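Local coordinates for acyl-CoA dehydrogenase (Thermus thermophilus, PDB 2Z1Q), which probably catalyses the FAD-dependent oxidation of saturated acyl-CoA thioesters to their 2,3-dehydroacyl products, passing the electrons on to an acceptor, at residues B[185-190]-B[227-232]; B[313-318]-B[493-498]; B[325-330]-B[342-347]; B[406-411]-B[481-486]; B[524-529]-B[544-549]. All blocks are in the same frame, centred on the assembly; numbering follows the deposited sequence.

Contact 1 (B[185-190]-B[227-232])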
# COMPACT_ATOMS: atom_id res chain seq x y z
N ALA B 185 -23.29 -15.35 2.44
CA ALA B 185 -24.00 -15.99 3.55
C ALA B 185 -25.30 -15.30 3.93
O ALA B 185 -26.22 -15.94 4.45
CB ALA B 185 -23.09 -16.08 4.76
N GLY B 186 -25.39 -14.01 3.68
CA GLY B 186 -26.59 -13.27 4.03
C GLY B 186 -27.82 -13.57 3.17
O GLY B 186 -28.93 -13.29 3.60
N PHE B 187 -27.62 -14.14 1.98
CA PHE B 187 -28.74 -14.44 1.09
C PHE B 187 -28.57 -15.73 0.27
O PHE B 187 -29.43 -16.06 -0.55
CB PHE B 187 -28.98 -13.26 0.14
CG PHE B 187 -27.71 -12.66 -0.39
CD1 PHE B 187 -27.31 -11.39 0.02
CD2 PHE B 187 -26.89 -13.37 -1.27
CE1 PHE B 187 -26.11 -10.83 -0.44
CE2 PHE B 187 -25.70 -12.83 -1.73
CZ PHE B 187 -25.31 -11.56 -1.32
N ALA B 188 -27.47 -16.45 0.49
CA ALA B 188 -27.22 -17.69 -0.24
C ALA B 188 -28.26 -18.75 0.10
O ALA B 188 -28.62 -18.92 1.27
CB ALA B 188 -25.83 -18.21 0.08
N HIS B 189 -28.71 -19.48 -0.92
CA HIS B 189 -29.69 -20.55 -0.78
C HIS B 189 -29.00 -21.90 -0.61
O HIS B 189 -29.48 -22.77 0.11
CB HIS B 189 -30.59 -20.62 -2.01
CG HIS B 189 -31.24 -19.32 -2.35
ND1 HIS B 189 -32.40 -18.89 -1.74
CD2 HIS B 189 -30.85 -18.31 -3.18
CE1 HIS B 189 -32.69 -17.68 -2.16
NE2 HIS B 189 -31.77 -17.30 -3.04
N LEU B 190 -27.87 -22.07 -1.29
CA LEU B 190 -27.14 -23.32 -1.21
C LEU B 190 -25.77 -23.11 -0.57
O LEU B 190 -25.07 -22.14 -0.87
CB LEU B 190 -26.98 -23.93 -2.61
CG LEU B 190 -26.26 -25.29 -2.69
CD1 LEU B 190 -27.06 -26.34 -1.93
CD2 LEU B 190 -26.11 -25.69 -4.14
N ALA B 227 -20.11 -3.80 -0.28
CA ALA B 227 -21.28 -4.25 -1.04
C ALA B 227 -21.37 -5.77 -1.02
O ALA B 227 -22.34 -6.34 -1.51
CB ALA B 227 -21.18 -3.78 -2.49
N SER B 228 -20.37 -6.43 -0.46
CA SER B 228 -20.42 -7.89 -0.42
C SER B 228 -20.91 -8.38 0.94
O SER B 228 -20.65 -7.75 1.97
CB SER B 228 -19.03 -8.48 -0.71
OG SER B 228 -19.05 -9.90 -0.69
N SER B 229 -21.65 -9.48 0.92
CA SER B 229 -22.17 -10.07 2.16
C SER B 229 -21.17 -11.06 2.67
O SER B 229 -20.75 -11.96 1.93
CB SER B 229 -23.50 -10.80 1.95
OG SER B 229 -23.72 -11.73 3.02
N THR B 230 -20.79 -10.91 3.94
CA THR B 230 -19.86 -11.82 4.57
C THR B 230 -20.31 -12.04 6.01
O THR B 230 -20.37 -11.12 6.82
CB THR B 230 -18.42 -11.26 4.56
OG1 THR B 230 -18.19 -10.49 3.37
CG2 THR B 230 -17.42 -12.40 4.59
N ARG B 231 -20.65 -13.28 6.33
CA ARG B 231 -21.12 -13.60 7.67
C ARG B 231 -20.49 -14.89 8.14
O ARG B 231 -19.91 -15.65 7.37
CB ARG B 231 -22.65 -13.77 7.69
CG ARG B 231 -23.48 -12.49 7.51
CD ARG B 231 -24.91 -12.85 7.11
NE ARG B 231 -25.80 -11.69 7.07
CZ ARG B 231 -26.57 -11.29 8.08
NH1 ARG B 231 -26.56 -11.95 9.23
NH2 ARG B 231 -27.35 -10.22 7.94
N GLN B 232 -20.62 -15.14 9.43
CA GLN B 232 -20.10 -16.35 10.02
C GLN B 232 -21.26 -17.35 9.94
O GLN B 232 -22.40 -16.98 10.20
CB GLN B 232 -19.72 -16.09 11.46
CG GLN B 232 -18.97 -17.18 12.12
CD GLN B 232 -18.65 -16.84 13.55
OE1 GLN B 232 -19.55 -16.73 14.38
NE2 GLN B 232 -17.37 -16.67 13.85
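Gly186 in the loop 185-190 lies beside Ser229 with CA atoms 5.8 Å apart, and Ala185 lies beside Arg231, the CA atoms 5.6 Å apart. Ser229 OG is the polar centre. Gly186 N donates to it at 2.9 Å, in a somewhat bent bond (N-H...O 144°). Ser229 has chi1 160°, which puts OG opposite its own backbone N and turned to the loop. The same oxygen is hydrogen-bonded to Glu219 OE2. Ser229 CB meets Phe187 CE1 at 3.5 Å, at a slant to the ring. Arg231 leaves the strand with an extended chain that passes beside Gly186, its NE 3.5 Å from Gly186 CA. NE also forms a salt bridge with Glu219. Further along the strand, Ala185 CB packs on Arg231 CB at 3.8 Å. A CB on Gly186 would fall only 2.7 Å from Ser229 OG, so glycine fits this close approach. With an alanine here in place of Ser229, Gly186 N would probably lose this acceptor and Glu219 one of its partners. The contact lies in the beta-sheet middle domain, and the adjacent Thr230 touches the bound FAD. Ser229 OG thus accepts from the loop and probably donates to Glu219. One carboxylate is thereby shared between a buried hydroxyl and a guanidinium.

Contact 2 (B[313-318]-B[493-498])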
# COMPACT_ATOMS: atom_id res chain seq x y z
N ILE B 313 0.06 -2.79 -15.70
CA ILE B 313 -1.22 -3.34 -16.12
C ILE B 313 -1.05 -4.16 -17.41
O ILE B 313 -1.61 -5.25 -17.54
CB ILE B 313 -2.24 -2.21 -16.36
CG1 ILE B 313 -2.57 -1.52 -15.03
CG2 ILE B 313 -3.48 -2.77 -17.00
CD1 ILE B 313 -3.33 -0.23 -15.21
N TYR B 314 -0.26 -3.64 -18.36
CA TYR B 314 -0.04 -4.36 -19.61
C TYR B 314 0.61 -5.72 -19.36
O TYR B 314 0.19 -6.74 -19.92
CB TYR B 314 0.85 -3.53 -20.55
CG TYR B 314 1.27 -4.27 -21.79
CD1 TYR B 314 0.36 -4.51 -22.82
CD2 TYR B 314 2.57 -4.77 -21.93
CE1 TYR B 314 0.73 -5.23 -23.95
CE2 TYR B 314 2.95 -5.48 -23.06
CZ TYR B 314 2.01 -5.71 -24.06
OH TYR B 314 2.33 -6.43 -25.19
N ALA B 315 1.63 -5.74 -18.51
CA ALA B 315 2.30 -6.99 -18.19
C ALA B 315 1.32 -8.00 -17.58
O ALA B 315 1.22 -9.13 -18.06
CB ALA B 315 3.47 -6.73 -17.24
N ALA B 316 0.59 -7.60 -16.54
CA ALA B 316 -0.36 -8.51 -15.89
C ALA B 316 -1.43 -8.99 -16.87
O ALA B 316 -1.77 -10.17 -16.92
CB ALA B 316 -1.03 -7.83 -14.69
N GLU B 317 -1.96 -8.05 -17.64
CA GLU B 317 -2.99 -8.38 -18.62
C GLU B 317 -2.48 -9.41 -19.61
O GLU B 317 -3.20 -10.34 -19.97
CB GLU B 317 -3.43 -7.13 -19.40
CG GLU B 317 -4.61 -7.40 -20.33
CD GLU B 317 -4.81 -6.32 -21.38
OE1 GLU B 317 -5.96 -6.17 -21.85
OE2 GLU B 317 -3.83 -5.63 -21.75
N SER B 318 -1.24 -9.24 -20.06
CA SER B 318 -0.68 -10.17 -21.03
C SER B 318 -0.49 -11.54 -20.42
O SER B 318 -0.82 -12.56 -21.05
CB SER B 318 0.66 -9.64 -21.57
OG SER B 318 0.49 -8.41 -22.26
N GLU B 493 8.03 -11.92 -20.45
CA GLU B 493 7.98 -12.68 -21.69
C GLU B 493 6.61 -12.53 -22.33
O GLU B 493 6.50 -12.18 -23.50
CB GLU B 493 8.28 -14.15 -21.42
CG GLU B 493 8.06 -15.04 -22.63
CD GLU B 493 8.53 -16.47 -22.39
OE1 GLU B 493 9.68 -16.79 -22.75
OE2 GLU B 493 7.75 -17.26 -21.83
N SER B 494 5.56 -12.79 -21.55
CA SER B 494 4.22 -12.68 -22.07
C SER B 494 3.96 -11.25 -22.55
O SER B 494 3.19 -11.03 -23.49
CB SER B 494 3.21 -13.11 -21.00
OG SER B 494 3.07 -12.14 -19.99
N ALA B 495 4.61 -10.27 -21.93
CA ALA B 495 4.42 -8.88 -22.33
C ALA B 495 5.20 -8.56 -23.62
O ALA B 495 4.72 -7.79 -24.46
CB ALA B 495 4.87 -7.95 -21.23
N LEU B 496 6.39 -9.14 -23.74
CA LEU B 496 7.25 -8.90 -24.91
C LEU B 496 6.73 -9.56 -26.17
O LEU B 496 6.67 -8.94 -27.23
CB LEU B 496 8.68 -9.38 -24.61
CG LEU B 496 9.72 -8.30 -24.31
CD1 LEU B 496 10.86 -8.89 -23.49
CD2 LEU B 496 10.24 -7.70 -25.61
N LEU B 497 6.36 -10.83 -26.06
CA LEU B 497 5.84 -11.55 -27.22
C LEU B 497 4.59 -10.90 -27.77
O LEU B 497 4.35 -10.92 -28.97
CB LEU B 497 5.55 -13.01 -26.84
CG LEU B 497 6.76 -13.84 -26.44
CD1 LEU B 497 6.34 -15.26 -26.10
CD2 LEU B 497 7.77 -13.85 -27.58
N ARG B 498 3.78 -10.30 -26.89
CA ARG B 498 2.56 -9.65 -27.34
C ARG B 498 2.90 -8.32 -28.01
O ARG B 498 2.27 -7.94 -29.00
CB ARG B 498 1.59 -9.42 -26.17
CG ARG B 498 0.35 -8.57 -26.49
CD ARG B 498 -0.52 -8.33 -25.26
NE ARG B 498 -1.62 -7.40 -25.51
CZ ARG B 498 -2.42 -6.89 -24.57
NH1 ARG B 498 -3.40 -6.06 -24.92
NH2 ARG B 498 -2.25 -7.22 -23.29
O HOH W 1 -5.88 -4.79 -24.29
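Tyr314 and Arg498 both carry CG anti to the backbone N, Arg498 with chi1 172°, and this swings each long side chain across to the other helix. Arg498 stays extended to NE and lays its guanidinium over Tyr314 CE1, which lies 3.3 Å from the guanidinium plane. Tyr314 OH donates to Ala495 O at 2.8 Å, in the carbonyl plane and on a lone pair. Ring atom CE2 also touches Ala495 CB, at 3.6 Å. The two helices, 300-331 and 476-502, belong to the helical C-terminal part of the acyl-CoA dehydrogenase fold. Their short segments cross almost perpendicularly, at 93°, with the axes 8.1 Å apart. Small residues, Ala315 and Ala495, sit where the backbones come nearest. Arg498 NH2 makes a salt bridge to Glu317 OE2 at 2.7 Å. The oxygen lies near the guanidinium plane, but NH2 meets it from above the carboxylate, the two planes being 62° apart. NH2 also donates to Ser318 OG at 3.2 Å. That hydroxyl in turn donates to Tyr314 O at 2.9 Å, which fixes its rotation. A water accepts from Arg498 NH1 and donates to Glu317 OE1. A leucine in place of Arg498 would probably leave Glu317, Ser318 and Glu26 without this donor. Three more residues join the network: Glu26 pairs with Arg498 NE, Lys276 with Glu317 OE1, and Tyr573 OH bonds to Glu317 OE2.

Contact 3 (B[325-330]-B[342-347])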
# COMPACT_ATOMS: atom_id res chain seq x y z
N GLY B 325 -5.47 -18.66 -22.27
CA GLY B 325 -5.40 -19.14 -23.63
C GLY B 325 -4.84 -20.55 -23.67
O GLY B 325 -5.30 -21.37 -24.46
N LEU B 326 -3.86 -20.84 -22.82
CA LEU B 326 -3.26 -22.17 -22.75
C LEU B 326 -4.27 -23.19 -22.23
O LEU B 326 -4.43 -24.27 -22.80
CB LEU B 326 -2.03 -22.16 -21.85
CG LEU B 326 -0.79 -21.45 -22.40
CD1 LEU B 326 0.24 -21.23 -21.31
CD2 LEU B 326 -0.19 -22.28 -23.53
N ILE B 327 -4.94 -22.83 -21.14
CA ILE B 327 -5.93 -23.70 -20.55
C ILE B 327 -7.01 -24.08 -21.57
O ILE B 327 -7.36 -25.25 -21.71
CB ILE B 327 -6.60 -23.01 -19.33
CG1 ILE B 327 -5.54 -22.77 -18.25
CG2 ILE B 327 -7.73 -23.86 -18.81
CD1 ILE B 327 -6.00 -21.86 -17.12
N ASP B 328 -7.51 -23.09 -22.29
CA ASP B 328 -8.54 -23.34 -23.28
C ASP B 328 -8.13 -24.37 -24.34
O ASP B 328 -8.91 -25.27 -24.64
CB ASP B 328 -8.98 -22.03 -23.93
CG ASP B 328 -10.10 -21.35 -23.15
OD1 ASP B 328 -10.40 -20.16 -23.41
OD2 ASP B 328 -10.69 -22.02 -22.28
N GLU B 329 -6.92 -24.24 -24.88
CA GLU B 329 -6.45 -25.18 -25.88
C GLU B 329 -6.35 -26.59 -25.30
O GLU B 329 -6.74 -27.57 -25.93
CB GLU B 329 -5.09 -24.76 -26.44
CG GLU B 329 -5.13 -23.52 -27.32
CD GLU B 329 -3.87 -23.36 -28.15
OE1 GLU B 329 -3.73 -22.32 -28.83
OE2 GLU B 329 -3.01 -24.27 -28.12
N ALA B 330 -5.82 -26.69 -24.08
CA ALA B 330 -5.69 -27.99 -23.44
C ALA B 330 -7.06 -28.57 -23.11
O ALA B 330 -7.16 -29.71 -22.69
CB ALA B 330 -4.85 -27.86 -22.18
N ALA B 342 -8.27 -31.69 -14.85
CA ALA B 342 -6.88 -32.01 -15.17
C ALA B 342 -6.34 -31.01 -16.19
O ALA B 342 -5.16 -30.68 -16.17
CB ALA B 342 -6.77 -33.43 -15.70
N GLY B 343 -7.21 -30.53 -17.07
CA GLY B 343 -6.77 -29.57 -18.07
C GLY B 343 -6.37 -28.26 -17.42
O GLY B 343 -5.36 -27.65 -17.78
N ILE B 344 -7.18 -27.81 -16.46
CA ILE B 344 -6.89 -26.57 -15.76
C ILE B 344 -5.71 -26.80 -14.82
O ILE B 344 -4.78 -25.99 -14.78
CB ILE B 344 -8.12 -26.10 -14.97
CG1 ILE B 344 -9.30 -25.85 -15.93
CG2 ILE B 344 -7.78 -24.83 -14.20
CD1 ILE B 344 -10.64 -25.64 -15.25
N GLU B 345 -5.73 -27.92 -14.10
CA GLU B 345 -4.65 -28.26 -13.17
C GLU B 345 -3.27 -28.25 -13.85
O GLU B 345 -2.26 -28.04 -13.20
CB GLU B 345 -4.91 -29.65 -12.57
CG GLU B 345 -3.81 -30.15 -11.65
CD GLU B 345 -3.55 -29.21 -10.49
OE1 GLU B 345 -4.50 -28.54 -10.06
OE2 GLU B 345 -2.40 -29.16 -10.00
N GLU B 346 -3.25 -28.48 -15.16
CA GLU B 346 -2.00 -28.48 -15.92
C GLU B 346 -1.27 -27.15 -15.75
O GLU B 346 -0.04 -27.11 -15.77
CB GLU B 346 -2.30 -28.73 -17.40
CG GLU B 346 -1.07 -28.67 -18.31
CD GLU B 346 -0.05 -29.75 -17.99
OE1 GLU B 346 1.05 -29.70 -18.57
OE2 GLU B 346 -0.35 -30.64 -17.17
N TYR B 347 -2.03 -26.07 -15.59
CA TYR B 347 -1.41 -24.75 -15.43
C TYR B 347 -1.62 -24.12 -14.05
O TYR B 347 -1.75 -22.89 -13.93
CB TYR B 347 -1.91 -23.81 -16.53
CG TYR B 347 -1.69 -24.36 -17.93
CD1 TYR B 347 -2.61 -25.25 -18.49
CD2 TYR B 347 -0.55 -24.03 -18.67
CE1 TYR B 347 -2.39 -25.81 -19.74
CE2 TYR B 347 -0.33 -24.59 -19.93
CZ TYR B 347 -1.25 -25.48 -20.46
OH TYR B 347 -1.03 -26.06 -21.68
O HOH W 2 -2.22 -25.38 -23.78
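Tyr347 packs its ring against Leu326, Ile327 and Ala330, where two consecutive helices of the C-terminal helical domain, 300-331 and 337-345, fold against each other. Leu326 CB lies over one ring face in a CH-pi contact, 3.9 Å from the centroid and 25° off the normal. Its CD1 covers the same side further out, near CE2 and CD2. Ala330 CB comes to the ring edge instead, 4.0 Å from Tyr347 CE1. Ile327 divides its two branches between two partners. CG1 touches Tyr347 CD1 at 3.8 Å, the two side chains running past each other in opposite senses. CG2 meets Ile344 CG1, also at 3.8 Å. Gly343 and Ala330 lie where the backbones come near, their CA atoms 5.7 Å apart.

Several features hold the ring in place. CG of Tyr347 lies anti to the carbonyl carbon (chi1 -54°), which aims the ring at helix 300-331. Glu346 CG rests over the face turned from Leu326, so the ring is sandwiched between two aliphatic groups. Tyr347 N bonds to Ile344 O at 2.9 Å, and Tyr347 itself is the N-cap residue of the next helix, 348-372. The two isoleucines reach helix 252-288, Ile327 at Tyr265 and Ile344 at Asn261 and Val262. Tyr347 OH hydrogen-bonds to Gln9 O, and one water donates both to this hydroxyl and to Leu326 O, the latter at 2.7 Å.

Contact 4 (B[406-411]-B[481-486])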
# COMPACT_ATOMS: atom_id res chain seq x y z
N LEU B 406 5.03 -19.84 -2.29
CA LEU B 406 5.65 -21.11 -1.93
C LEU B 406 5.29 -22.21 -2.93
O LEU B 406 6.05 -23.16 -3.11
CB LEU B 406 5.22 -21.54 -0.52
CG LEU B 406 6.10 -21.10 0.65
CD1 LEU B 406 6.57 -19.68 0.45
CD2 LEU B 406 5.32 -21.23 1.95
N LEU B 407 4.14 -22.06 -3.58
CA LEU B 407 3.67 -23.04 -4.56
C LEU B 407 4.33 -22.93 -5.93
O LEU B 407 4.61 -23.94 -6.57
CB LEU B 407 2.15 -22.93 -4.72
CG LEU B 407 1.21 -23.66 -3.74
CD1 LEU B 407 1.60 -23.34 -2.30
CD2 LEU B 407 -0.22 -23.23 -4.01
N ILE B 408 4.57 -21.71 -6.39
CA ILE B 408 5.16 -21.48 -7.70
C ILE B 408 6.47 -22.26 -7.91
O ILE B 408 6.61 -22.98 -8.90
CB ILE B 408 5.38 -19.96 -7.93
CG1 ILE B 408 4.01 -19.27 -7.96
CG2 ILE B 408 6.13 -19.73 -9.22
CD1 ILE B 408 4.06 -17.75 -7.90
N PRO B 409 7.43 -22.14 -6.99
CA PRO B 409 8.71 -22.85 -7.13
C PRO B 409 8.54 -24.37 -7.10
O PRO B 409 9.48 -25.11 -7.40
CB PRO B 409 9.52 -22.35 -5.94
CG PRO B 409 8.99 -20.96 -5.75
CD PRO B 409 7.50 -21.18 -5.87
N GLY B 410 7.33 -24.82 -6.75
CA GLY B 410 7.03 -26.24 -6.67
C GLY B 410 7.65 -27.10 -7.76
O GLY B 410 8.50 -27.95 -7.47
N MET B 411 7.25 -26.89 -9.00
CA MET B 411 7.79 -27.67 -10.11
C MET B 411 9.30 -27.59 -10.24
O MET B 411 9.96 -28.58 -10.57
CB MET B 411 7.12 -27.26 -11.43
CG MET B 411 6.44 -25.90 -11.39
SD MET B 411 7.56 -24.50 -11.35
CE MET B 411 7.29 -23.84 -13.00
N ALA B 481 12.06 -15.55 -3.28
CA ALA B 481 12.90 -14.83 -4.22
C ALA B 481 12.83 -15.60 -5.56
O ALA B 481 12.74 -15.00 -6.62
CB ALA B 481 14.35 -14.76 -3.70
N VAL B 482 12.85 -16.93 -5.49
CA VAL B 482 12.75 -17.73 -6.72
C VAL B 482 11.41 -17.49 -7.43
O VAL B 482 11.39 -17.31 -8.65
CB VAL B 482 12.93 -19.24 -6.41
CG1 VAL B 482 12.56 -20.07 -7.62
CG2 VAL B 482 14.37 -19.52 -6.03
N ALA B 483 10.32 -17.46 -6.67
CA ALA B 483 8.99 -17.23 -7.24
C ALA B 483 8.87 -15.85 -7.90
O ALA B 483 8.27 -15.71 -8.96
CB ALA B 483 7.91 -17.40 -6.15
N ASP B 484 9.46 -14.84 -7.27
CA ASP B 484 9.43 -13.49 -7.83
C ASP B 484 10.16 -13.41 -9.18
O ASP B 484 9.81 -12.61 -10.04
CB ASP B 484 10.01 -12.49 -6.83
CG ASP B 484 9.10 -12.28 -5.63
OD1 ASP B 484 7.87 -12.22 -5.86
OD2 ASP B 484 9.59 -12.17 -4.48
N ILE B 485 11.17 -14.26 -9.36
CA ILE B 485 11.89 -14.26 -10.63
C ILE B 485 11.01 -14.93 -11.68
O ILE B 485 10.86 -14.42 -12.80
CB ILE B 485 13.24 -14.98 -10.48
CG1 ILE B 485 14.04 -14.28 -9.38
CG2 ILE B 485 14.01 -14.94 -11.80
CD1 ILE B 485 15.38 -14.89 -9.10
N LEU B 486 10.39 -16.05 -11.31
CA LEU B 486 9.51 -16.79 -12.21
C LEU B 486 8.33 -15.91 -12.63
O LEU B 486 7.91 -15.93 -13.79
CB LEU B 486 9.00 -18.08 -11.53
CG LEU B 486 10.09 -19.13 -11.26
CD1 LEU B 486 9.53 -20.25 -10.39
CD2 LEU B 486 10.60 -19.68 -12.58
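Ile408 and Pro409, the two residues that pack on helix 476-502, are held at the corner of a type I beta turn by the bond from Gly410 N to Leu407 O at 2.9 Å. The turn joins the end of helix 401-407 to the short helix 410-413. Gly410 closes it tightly. A CB there would fall 2.6 Å from Leu407 O.

The interface itself is apolar. Pro409 presents its ring to the helix. Its CG touches Ala483 CB at 3.7 Å, and CD touches the same methyl at 3.8 Å. The same CG also meets Val482 CG1 at 4.1 Å. Ile408 lies next to it. With chi1 -64°, Ile408 holds CG2 opposite its backbone N, toward Leu486 CD1 (3.6 Å). The two side chains pass alongside, pointing opposite ways. Ile408 CB also rests on Ala483 CB, 4.0 Å away. The methyl of Ala483 is therefore shared between proline and isoleucine, and Leu486 and Val482 lie one turn apart on the helix. This is packing between parts of the C-terminal domain. Leu406, just before the turn, touches FAD, while the Pro409 side chain is about 12 Å from it. Leu406 also packs on Leu301 of the second subunit.

A salt bridge from Asp484 to Arg405 lies beside the contact. Further out, Ile408 leans on Ser352 and Ile353 of helix 348-372, while Val482 and Leu486 reach Val460 and Ala457 of helix 445-468. Ile408 thus sits between helices 476-502 and 348-372, and helix 445-468 packs on Val482 and Leu486.

Contact 5 (B[524-529]-B[544-549])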
# COMPACT_ATOMS: atom_id res chain seq x y z
N GLY B 524 16.98 -9.64 -5.77
CA GLY B 524 16.41 -10.80 -5.11
C GLY B 524 17.32 -12.02 -5.06
O GLY B 524 17.48 -12.64 -4.00
N ALA B 525 17.92 -12.37 -6.20
CA ALA B 525 18.81 -13.53 -6.24
C ALA B 525 19.97 -13.30 -5.28
O ALA B 525 20.34 -14.17 -4.49
CB ALA B 525 19.34 -13.76 -7.68
N LEU B 526 20.54 -12.10 -5.32
CA LEU B 526 21.66 -11.79 -4.45
C LEU B 526 21.29 -11.64 -2.98
O LEU B 526 22.17 -11.64 -2.12
CB LEU B 526 22.36 -10.52 -4.93
CG LEU B 526 23.00 -10.63 -6.31
CD1 LEU B 526 23.46 -9.25 -6.78
CD2 LEU B 526 24.16 -11.61 -6.25
N SER B 527 20.00 -11.51 -2.68
CA SER B 527 19.58 -11.35 -1.30
C SER B 527 19.34 -12.70 -0.63
O SER B 527 19.19 -12.78 0.59
CB SER B 527 18.31 -10.50 -1.22
OG SER B 527 17.18 -11.18 -1.75
N VAL B 528 19.31 -13.77 -1.43
CA VAL B 528 19.10 -15.11 -0.89
C VAL B 528 20.21 -16.09 -1.24
O VAL B 528 20.19 -17.23 -0.80
CB VAL B 528 17.74 -15.72 -1.34
CG1 VAL B 528 16.59 -14.86 -0.84
CG2 VAL B 528 17.70 -15.86 -2.86
N LEU B 529 21.19 -15.64 -2.02
CA LEU B 529 22.29 -16.50 -2.42
C LEU B 529 23.30 -16.77 -1.29
O LEU B 529 23.75 -17.90 -1.11
CB LEU B 529 22.98 -15.90 -3.65
CG LEU B 529 22.90 -16.73 -4.94
CD1 LEU B 529 21.79 -17.77 -4.90
CD2 LEU B 529 22.70 -15.77 -6.09
N ALA B 544 27.73 -15.10 -11.61
CA ALA B 544 26.83 -15.71 -12.58
C ALA B 544 25.44 -15.08 -12.49
O ALA B 544 24.79 -14.87 -13.51
CB ALA B 544 26.74 -17.20 -12.35
N ALA B 545 25.01 -14.78 -11.27
CA ALA B 545 23.70 -14.17 -11.06
C ALA B 545 23.67 -12.79 -11.71
O ALA B 545 22.65 -12.38 -12.26
CB ALA B 545 23.40 -14.06 -9.56
N ARG B 546 24.79 -12.08 -11.68
CA ARG B 546 24.86 -10.75 -12.26
C ARG B 546 24.83 -10.77 -13.78
O ARG B 546 24.14 -9.96 -14.40
CB ARG B 546 26.11 -10.00 -11.80
CG ARG B 546 26.19 -9.80 -10.30
CD ARG B 546 27.27 -8.79 -9.93
NE ARG B 546 27.41 -8.65 -8.48
CZ ARG B 546 28.04 -9.53 -7.70
NH1 ARG B 546 28.11 -9.32 -6.39
NH2 ARG B 546 28.61 -10.60 -8.24
N ARG B 547 25.58 -11.68 -14.39
CA ARG B 547 25.60 -11.75 -15.84
C ARG B 547 24.25 -12.15 -16.38
O ARG B 547 23.83 -11.68 -17.44
CB ARG B 547 26.68 -12.73 -16.33
CG ARG B 547 26.73 -14.05 -15.58
CD ARG B 547 27.74 -15.01 -16.21
NE ARG B 547 27.30 -15.46 -17.54
CZ ARG B 547 26.27 -16.28 -17.74
NH1 ARG B 547 25.60 -16.76 -16.70
NH2 ARG B 547 25.91 -16.61 -18.97
N LEU B 548 23.56 -13.02 -15.65
CA LEU B 548 22.25 -13.47 -16.08
C LEU B 548 21.21 -12.36 -15.97
O LEU B 548 20.08 -12.51 -16.44
CB LEU B 548 21.81 -14.70 -15.28
CG LEU B 548 22.45 -16.05 -15.63
CD1 LEU B 548 21.92 -17.11 -14.71
CD2 LEU B 548 22.15 -16.42 -17.08
N THR B 549 21.60 -11.24 -15.37
CA THR B 549 20.70 -10.10 -15.21
C THR B 549 21.34 -8.83 -15.77
O THR B 549 20.83 -7.73 -15.61
CB THR B 549 20.33 -9.89 -13.72
OG1 THR B 549 21.51 -9.76 -12.93
CG2 THR B 549 19.53 -11.07 -13.22
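Ala545 receives Leu526 and Leu529 where helix 505-528 packs against the following helix, 535-547, in the C-terminal helical domain. The apolar contacts all gather on the Ala545 methyl. Leu529 CD2 comes nearest, 3.9 Å from Ala545 CB. Leu526 CD2 follows at 4.2 Å, also to Ala545 CB. Ala525 CB is more distant, 4.5 Å from the same methyl. Leu526 has CG anti to the carbonyl carbon (chi1 -64°), which carries its branched end to the other helix, where CD2 and CD1 meet different residues. The second, CD1, lies 4.3 Å from Arg546 NE, at a slant to the guanidinium. This is loose packing, with 163 Å² buried in total.

Packing with the second subunit borders the contact. Arg546 touches Pro553 of that chain, Ser527 its Leu556, and Val528 its Val557.

Polar bonds stay within each segment or run to nearby residues. Thr549 OG1 lies within bonding reach of Gln522 OE1 of helix 505-528, among other acceptors. Near the end of helix 505-528, Gly524 O accepts from both Ser527 N and Ser527 OG, on one face of its plane. The hydroxyl bond, Ser527 OG to Gly524 O, is 2.7 Å long and tilted 25° from the carbonyl plane.

Contact 1 stands apart in the beta-sheet middle domain, near FAD, with its centre about 31 to 47 Å from the other centres. It comes first along the chain. Contacts 2 to 5 lie in the helical C-terminal part. Contacts 2 and 3 share helix 300-331, and contacts 2 and 4 share helix 476-502, with centres about 19 Å apart in each pair. Contacts 3 and 4 are both nested inside the loop that contact 2 closes. Contact 5 follows, and it touches contact 4 where Ala481 CB meets Val528 CG2 at 3.6 Å. Helices 300-331 and 476-502 thus tie contacts 2, 3 and 4 together, and residues of contacts 4 and 5 meet the second subunit.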